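Alpha,alpha-trehalose-phosphate synthase (UDP-forming) (Burkholderia xenovorans, PDB 5HXA) belongs to glycosyltransferase family 20 and has the two-domain GT-B fold, one Rossmann-like domain facing another. Local coordinates at residues 204-209 and 220-225; 402-407 and 438-443. One frame throughout, in Å; residues are numbered along the deposited sequence.

Contact 1 (204-209 and 220-225); sequences DFIERG and VHAYNR
Ile206 meets Ala222 where the last turns of helix 196-208 approach strand 219-222, in a mainly apolar contact. The methyl CG2 of Ile206 does most of the touching, lying 3.8 Å from Ala222 CB and 4.4 Å from Val220 CG1. With CG2 anti to the backbone N, the other branch stands beside that N (chi1 -74°), and its CG1 comes obliquely to the Tyr223 ring, 4.5 Å from CE2.

The side chains of Phe205 and Tyr223 run at about a right angle, but their ring planes are only about 20° apart, and the phenol OH meets the edge of the Phe205 ring, 4.0 Å from CE2. His211 touches both rings, and Val182 of helix 178-185 packs against both as well as against Ile206.

Tyr223 sits in a type I' turn closed by backbone bonds in both directions between Ala222 and Arg225, Arg225 N to Ala222 O at 3.0 Å. Asp204 and Arg208, which take no part in this packing, form salt bridges with Arg208 and Asp204 of the second subunit. The C-terminal end of a helix thus packs on a beta hairpin with a two-residue turn, next to the outermost strand, 212-214, of the mixed sheet in a Rossmann-like domain.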
ATOM      1  N   ASP A 204      -4.168   7.694  14.299  1.00 15.58           N
ATOM      2  CA  ASP A 204      -3.694   8.658  13.301  1.00 18.94           C
ATOM      3  C   ASP A 204      -4.826   9.130  12.395  1.00 14.99           C
ATOM      4  O   ASP A 204      -4.907  10.319  12.051  1.00 18.69           O
ATOM      5  CB  ASP A 204      -2.586   8.049  12.441  1.00 18.93           C
ATOM      6  CG  ASP A 204      -1.214   8.102  13.106  1.00 23.82           C
ATOM      7  OD1 ASP A 204      -1.061   8.776  14.147  1.00 20.83           O
ATOM      8  OD2 ASP A 204      -0.282   7.469  12.567  1.00 21.84           O
ATOM      9  N   PHE A 205      -5.688   8.214  11.956  1.00 14.88           N
ATOM     10  CA  PHE A 205      -6.772   8.636  11.078  1.00 17.07           C
ATOM     11  C   PHE A 205      -7.649   9.652  11.788  1.00 19.00           C
ATOM     12  O   PHE A 205      -7.997  10.705  11.230  1.00 20.40           O
ATOM     13  CB  PHE A 205      -7.619   7.444  10.621  1.00 19.66           C
ATOM     14  CG  PHE A 205      -8.783   7.860   9.765  1.00 21.91           C
ATOM     15  CD1 PHE A 205      -8.626   8.022   8.393  1.00 24.11           C
ATOM     16  CD2 PHE A 205     -10.012   8.183  10.344  1.00 19.04           C
ATOM     17  CE1 PHE A 205      -9.690   8.460   7.599  1.00 22.88           C
ATOM     18  CE2 PHE A 205     -11.071   8.611   9.565  1.00 19.78           C
ATOM     19  CZ  PHE A 205     -10.914   8.747   8.189  1.00 23.64           C
ATOM     20  N   ILE A 206      -7.993   9.350  13.035  1.00 16.14           N
ATOM     21  CA  ILE A 206      -8.909  10.189  13.797  1.00 14.73           C
ATOM     22  C   ILE A 206      -8.295  11.559  14.049  1.00 19.08           C
ATOM     23  O   ILE A 206      -8.941  12.594  13.838  1.00 20.43           O
ATOM     24  CB  ILE A 206      -9.293   9.464  15.102  1.00 18.77           C
ATOM     25  CG1 ILE A 206     -10.276   8.335  14.765  1.00 23.54           C
ATOM     26  CG2 ILE A 206      -9.868  10.428  16.166  1.00 18.62           C
ATOM     27  CD1 ILE A 206     -10.575   7.436  15.904  1.00 29.85           C
ATOM     28  N   GLU A 207      -7.035  11.590  14.489  1.00 16.78           N
ATOM     29  CA  GLU A 207      -6.410  12.869  14.815  1.00 18.96           C
ATOM     30  C   GLU A 207      -6.136  13.687  13.562  1.00 21.63           C
ATOM     31  O   GLU A 207      -6.409  14.891  13.521  1.00 18.08           O
ATOM     32  CB  GLU A 207      -5.110  12.645  15.592  1.00 23.39           C
ATOM     33  CG  GLU A 207      -5.314  12.081  16.989  1.00 24.99           C
ATOM     34  CD  GLU A 207      -4.008  11.959  17.765  1.00 27.77           C
ATOM     35  OE1 GLU A 207      -4.032  12.107  18.997  1.00 37.12           O
ATOM     36  OE2 GLU A 207      -2.957  11.719  17.140  1.00 34.86           O
ATOM     37  N   ARG A 208      -5.582  13.056  12.526  1.00 20.17           N
ATOM     38  CA  ARG A 208      -5.180  13.824  11.353  1.00 26.02           C
ATOM     39  C   ARG A 208      -6.372  14.250  10.514  1.00 25.77           C
ATOM     40  O   ARG A 208      -6.289  15.262   9.811  1.00 26.93           O
ATOM     41  CB  ARG A 208      -4.158  13.019  10.538  1.00 25.20           C
ATOM     42  CG  ARG A 208      -2.902  12.811  11.370  1.00 31.70           C
ATOM     43  CD  ARG A 208      -1.796  11.970  10.735  1.00 32.97           C
ATOM     44  NE  ARG A 208      -0.580  12.167  11.531  1.00 47.34           N
ATOM     45  CZ  ARG A 208       0.592  11.575  11.317  1.00 42.77           C
ATOM     46  NH1 ARG A 208       0.734  10.723  10.321  1.00 28.74           N
ATOM     47  NH2 ARG A 208       1.625  11.845  12.109  1.00 46.01           N
ATOM     48  N   GLY A 209      -7.485  13.534  10.602  1.00 21.62           N
ATOM     49  CA  GLY A 209      -8.715  13.999   9.992  1.00 21.65           C
ATOM     50  C   GLY A 209      -9.517  14.958  10.844  1.00 24.26           C
ATOM     51  O   GLY A 209     -10.627  15.329  10.456  1.00 26.38           O
ATOM     52  N   VAL A 220      -9.681   7.846  23.875  1.00 20.35           N
ATOM     53  CA  VAL A 220      -9.850   8.654  22.674  1.00 17.71           C
ATOM     54  C   VAL A 220     -11.208   9.336  22.755  1.00 24.72           C
ATOM     55  O   VAL A 220     -12.196   8.713  23.158  1.00 19.31           O
ATOM     56  CB  VAL A 220      -9.762   7.795  21.396  1.00 20.49           C
ATOM     57  CG1 VAL A 220     -10.194   8.609  20.168  1.00 15.96           C
ATOM     58  CG2 VAL A 220      -8.363   7.237  21.228  1.00 16.94           C
ATOM     59  N   HIS A 221     -11.259  10.612  22.369  1.00 20.72           N
ATOM     60  CA  HIS A 221     -12.498  11.380  22.287  1.00 21.03           C
ATOM     61  C   HIS A 221     -12.761  11.659  20.817  1.00 24.47           C
ATOM     62  O   HIS A 221     -12.055  12.463  20.202  1.00 20.33           O
ATOM     63  CB  HIS A 221     -12.379  12.683  23.072  1.00 18.82           C
ATOM     64  CG  HIS A 221     -13.658  13.459  23.153  1.00 19.85           C
ATOM     65  ND1 HIS A 221     -13.734  14.705  23.738  1.00 25.88           N
ATOM     66  CD2 HIS A 221     -14.915  13.155  22.750  1.00 23.71           C
ATOM     67  CE1 HIS A 221     -14.984  15.139  23.685  1.00 27.54           C
ATOM     68  NE2 HIS A 221     -15.719  14.218  23.085  1.00 25.28           N
ATOM     69  N   ALA A 222     -13.768  11.004  20.247  1.00 18.52           N
ATOM     70  CA  ALA A 222     -14.037  11.182  18.826  1.00 24.67           C
ATOM     71  C   ALA A 222     -15.522  10.992  18.560  1.00 21.89           C
ATOM     72  O   ALA A 222     -16.161  10.139  19.181  1.00 20.56           O
ATOM     73  CB  ALA A 222     -13.210  10.199  17.985  1.00 20.40           C
ATOM     74  N   TYR A 223     -16.062  11.796  17.641  1.00 17.46           N
ATOM     75  CA  TYR A 223     -17.465  11.692  17.233  1.00 19.64           C
ATOM     76  C   TYR A 223     -18.399  11.747  18.442  1.00 23.65           C
ATOM     77  O   TYR A 223     -19.354  10.967  18.555  1.00 20.29           O
ATOM     78  CB  TYR A 223     -17.709  10.419  16.415  1.00 24.64           C
ATOM     79  CG  TYR A 223     -16.692  10.184  15.309  1.00 24.36           C
ATOM     80  CD1 TYR A 223     -16.824  10.804  14.073  1.00 21.02           C
ATOM     81  CD2 TYR A 223     -15.607   9.342  15.509  1.00 22.55           C
ATOM     82  CE1 TYR A 223     -15.884  10.584  13.058  1.00 22.16           C
ATOM     83  CE2 TYR A 223     -14.668   9.118  14.504  1.00 20.60           C
ATOM     84  CZ  TYR A 223     -14.818   9.745  13.282  1.00 23.90           C
ATOM     85  OH  TYR A 223     -13.895   9.529  12.280  1.00 22.77           O
ATOM     86  N   ASN A 224     -18.095  12.657  19.376  1.00 18.95           N
ATOM     87  CA  ASN A 224     -18.926  12.922  20.550  1.00 18.37           C
ATOM     88  C   ASN A 224     -18.984  11.735  21.514  1.00 18.41           C
ATOM     89  O   ASN A 224     -19.945  11.606  22.287  1.00 19.12           O
ATOM     90  CB  ASN A 224     -20.342  13.335  20.130  1.00 24.58           C
ATOM     91  CG  ASN A 224     -21.107  14.054  21.234  1.00 32.77           C
ATOM     92  OD1 ASN A 224     -20.524  14.552  22.209  1.00 30.79           O
ATOM     93  ND2 ASN A 224     -22.431  14.112  21.080  1.00 29.32           N
ATOM     94  N   ARG A 225     -17.971  10.873  21.500  1.00 17.75           N
ATOM     95  CA  ARG A 225     -17.911   9.722  22.399  1.00 20.81           C
ATOM     96  C   ARG A 225     -16.483   9.538  22.895  1.00 18.57           C
ATOM     97  O   ARG A 225     -15.520   9.881  22.203  1.00 19.83           O
ATOM     98  CB  ARG A 225     -18.375   8.414  21.704  1.00 21.41           C
ATOM     99  CG  ARG A 225     -19.830   8.381  21.230  1.00 23.47           C
ATOM    100  CD  ARG A 225     -20.210   6.988  20.668  1.00 23.05           C
ATOM    101  NE  ARG A 225     -19.956   5.928  21.655  1.00 23.46           N
ATOM    102  CZ  ARG A 225     -20.862   5.435  22.500  1.00 28.36           C
ATOM    103  NH1 ARG A 225     -22.114   5.876  22.485  1.00 25.44           N
ATOM    104  NH2 ARG A 225     -20.512   4.489  23.370  1.00 22.27           N
TER

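Contact 2 (402-407 and 438-443); sequences EQLPGA and ADMMAP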
ATOM      1  N   GLU A 402       7.791  -8.855  17.382  1.00 35.55           N
ATOM      2  CA  GLU A 402       8.146  -8.274  18.676  1.00 35.92           C
ATOM      3  C   GLU A 402       7.900  -9.256  19.822  1.00 38.85           C
ATOM      4  O   GLU A 402       8.567  -9.191  20.860  1.00 36.12           O
ATOM      5  CB  GLU A 402       7.358  -6.981  18.904  1.00 43.86           C
ATOM      6  N   GLN A 403       6.968 -10.181  19.650  1.00 28.26           N
ATOM      7  CA  GLN A 403       6.634 -11.118  20.707  1.00 35.32           C
ATOM      8  C   GLN A 403       7.447 -12.396  20.660  1.00 24.48           C
ATOM      9  O   GLN A 403       7.215 -13.290  21.482  1.00 24.89           O
ATOM     10  CB  GLN A 403       5.164 -11.467  20.630  1.00 39.72           C
ATOM     11  CG  GLN A 403       4.272 -10.355  21.065  1.00 44.89           C
ATOM     12  CD  GLN A 403       2.871 -10.828  21.072  1.00 41.66           C
ATOM     13  OE1 GLN A 403       2.328 -11.170  20.019  1.00 35.52           O
ATOM     14  NE2 GLN A 403       2.281 -10.930  22.262  1.00 48.48           N
ATOM     15  N   LEU A 404       8.375 -12.517  19.715  1.00 19.61           N
ATOM     16  CA  LEU A 404       9.165 -13.735  19.542  1.00 18.23           C
ATOM     17  C   LEU A 404      10.644 -13.382  19.431  1.00 18.99           C
ATOM     18  O   LEU A 404      11.281 -13.620  18.397  1.00 17.22           O
ATOM     19  CB  LEU A 404       8.685 -14.508  18.313  1.00 18.24           C
ATOM     20  CG  LEU A 404       7.268 -15.089  18.426  1.00 22.48           C
ATOM     21  CD1 LEU A 404       6.801 -15.640  17.071  1.00 18.18           C
ATOM     22  CD2 LEU A 404       7.219 -16.188  19.488  1.00 23.92           C
ATOM     23  N   PRO A 405      11.231 -12.830  20.499  1.00 19.38           N
ATOM     24  CA  PRO A 405      12.675 -12.538  20.489  1.00 24.17           C
ATOM     25  C   PRO A 405      13.451 -13.846  20.431  1.00 25.38           C
ATOM     26  O   PRO A 405      13.257 -14.734  21.263  1.00 21.68           O
ATOM     27  CB  PRO A 405      12.899 -11.799  21.818  1.00 22.27           C
ATOM     28  CG  PRO A 405      11.845 -12.364  22.720  1.00 30.26           C
ATOM     29  CD  PRO A 405      10.650 -12.688  21.846  1.00 18.34           C
ATOM     30  N   GLY A 406      14.324 -13.965  19.442  1.00 20.42           N
ATOM     31  CA  GLY A 406      14.982 -15.221  19.130  1.00 22.76           C
ATOM     32  C   GLY A 406      14.625 -15.767  17.765  1.00 21.65           C
ATOM     33  O   GLY A 406      15.349 -16.631  17.242  1.00 20.72           O
ATOM     34  N   ALA A 407      13.532 -15.296  17.168  1.00 16.76           N
ATOM     35  CA  ALA A 407      13.254 -15.642  15.779  1.00 17.50           C
ATOM     36  C   ALA A 407      14.283 -14.976  14.875  1.00 15.07           C
ATOM     37  O   ALA A 407      14.764 -13.879  15.164  1.00 17.57           O
ATOM     38  CB  ALA A 407      11.850 -15.180  15.374  1.00 19.13           C
ATOM     39  N   ALA A 438      14.114 -20.987  24.100  1.00 19.04           N
ATOM     40  CA  ALA A 438      13.805 -20.521  25.449  1.00 22.15           C
ATOM     41  C   ALA A 438      13.393 -19.051  25.453  1.00 23.41           C
ATOM     42  O   ALA A 438      12.454 -18.662  26.162  1.00 20.96           O
ATOM     43  CB  ALA A 438      15.007 -20.737  26.366  1.00 22.31           C
ATOM     44  N   ASP A 439      14.092 -18.221  24.670  1.00 20.82           N
ATOM     45  CA  ASP A 439      13.815 -16.783  24.638  1.00 24.60           C
ATOM     46  C   ASP A 439      12.429 -16.490  24.089  1.00 19.68           C
ATOM     47  O   ASP A 439      11.831 -15.471  24.444  1.00 21.88           O
ATOM     48  CB  ASP A 439      14.851 -16.039  23.783  1.00 19.40           C
ATOM     49  CG  ASP A 439      16.211 -15.908  24.464  1.00 26.55           C
ATOM     50  OD1 ASP A 439      16.358 -16.357  25.617  1.00 23.40           O
ATOM     51  OD2 ASP A 439      17.134 -15.343  23.839  1.00 24.21           O
ATOM     52  N   MET A 440      11.919 -17.340  23.189  1.00 17.99           N
ATOM     53  CA  MET A 440      10.584 -17.165  22.635  1.00 17.93           C
ATOM     54  C   MET A 440       9.499 -17.770  23.521  1.00 23.42           C
ATOM     55  O   MET A 440       8.417 -17.187  23.649  1.00 24.68           O
ATOM     56  CB  MET A 440      10.525 -17.768  21.229  1.00 17.77           C
ATOM     57  CG  MET A 440      11.338 -16.972  20.213  1.00 17.00           C
ATOM     58  SD  MET A 440      11.133 -17.614  18.542  1.00 21.99           S
ATOM     59  CE  MET A 440      12.188 -19.062  18.589  1.00 22.09           C
ATOM     60  N   MET A 441       9.780 -18.911  24.165  1.00 21.11           N
ATOM     61  CA  MET A 441       8.789 -19.549  25.032  1.00 21.29           C
ATOM     62  C   MET A 441       8.435 -18.674  26.235  1.00 23.81           C
ATOM     63  O   MET A 441       7.280 -18.653  26.680  1.00 20.56           O
ATOM     64  CB  MET A 441       9.302 -20.913  25.511  1.00 21.30           C
ATOM     65  CG  MET A 441       9.359 -21.983  24.419  1.00 24.42           C
ATOM     66  SD  MET A 441       7.711 -22.420  23.814  1.00 21.51           S
ATOM     67  CE  MET A 441       7.122 -23.498  25.127  1.00 22.82           C
ATOM     68  N   ALA A 442       9.412 -17.970  26.797  1.00 23.39           N
ATOM     69  CA  ALA A 442       9.139 -17.213  28.020  1.00 24.00           C
ATOM     70  C   ALA A 442       8.088 -16.126  27.821  1.00 21.59           C
ATOM     71  O   ALA A 442       7.132 -16.077  28.615  1.00 23.49           O
ATOM     72  CB  ALA A 442      10.446 -16.640  28.584  1.00 28.84           C
ATOM     73  N   PRO A 443       8.181 -15.236  26.823  1.00 21.50           N
ATOM     74  CA  PRO A 443       7.102 -14.251  26.649  1.00 25.24           C
ATOM     75  C   PRO A 443       5.803 -14.870  26.161  1.00 21.65           C
ATOM     76  O   PRO A 443       4.731 -14.335  26.473  1.00 20.51           O
ATOM     77  CB  PRO A 443       7.685 -13.262  25.626  1.00 25.81           C
ATOM     78  CG  PRO A 443       8.666 -14.063  24.868  1.00 24.54           C
ATOM     79  CD  PRO A 443       9.285 -14.980  25.881  1.00 23.35           C
TER
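Met440 packs along the type II turn that runs from Leu404 to Ala407. Its CG stands beside the backbone N (chi1 -70°) and the chain then extends, which carries the sulfur along the turn: SD lies 3.6 Å from Ala407 N, 4.0 Å from Leu404 CB and 4.1 Å from Ala407 CB. Leu404 crosses Met440 at about a right angle and brings its branch CD2 to Met440 CB. Packing is tightest at the carbonyl of Pro405, whose O is 3.1 Å from Met440 CG and 3.3 Å from Asp439 CB. Gly406 follows with a positive phi (116°), and the absence of a side chain there allows the turn to lie close on the helix.

Toward solvent the fit is looser. The rings of Pro405 and Pro443 slide past each other in opposite directions, CD of Pro405 3.9 Å from CG of Pro443, while Pro405 CG rests 3.6 Å from Asp439 O. Pro405 and Asp439 are both exposed. Gln403 adds its carbonyl O, 3.8 Å from Pro443 CG, and turns its amide oxygen to a hydrogen bond with Lys378. Met440 also reaches Val381 of helix 375-382. Through Leu404 and Ala407 the loop packs on Leu392 and Leu394 of strand 391-395, so it lies between helix 430-446 and the parallel sheet.

Overall arrangement
From the N terminus, the chain first builds most of the mixed sheet and then reaches contact 1, which closes a short loop of ten residues between helix 196-208 and strand 219-222. It next adds strand 225-231 to that sheet and passes through helix 238-247 into the six-stranded parallel sheet. Contact 2 comes late and closes a longer loop of thirty residues, containing strand 408-410 at the sheet edge and helix 415-426. The two loops follow in series, neither nesting nor crossing. The centres of contacts 1 and 2 are 34 Å apart, and their nearest atoms about 18 Å. Contact 1 joins a helix to a hairpin within the mixed-sheet half; contact 2 joins a loop of the parallel-sheet half to helix 430-446.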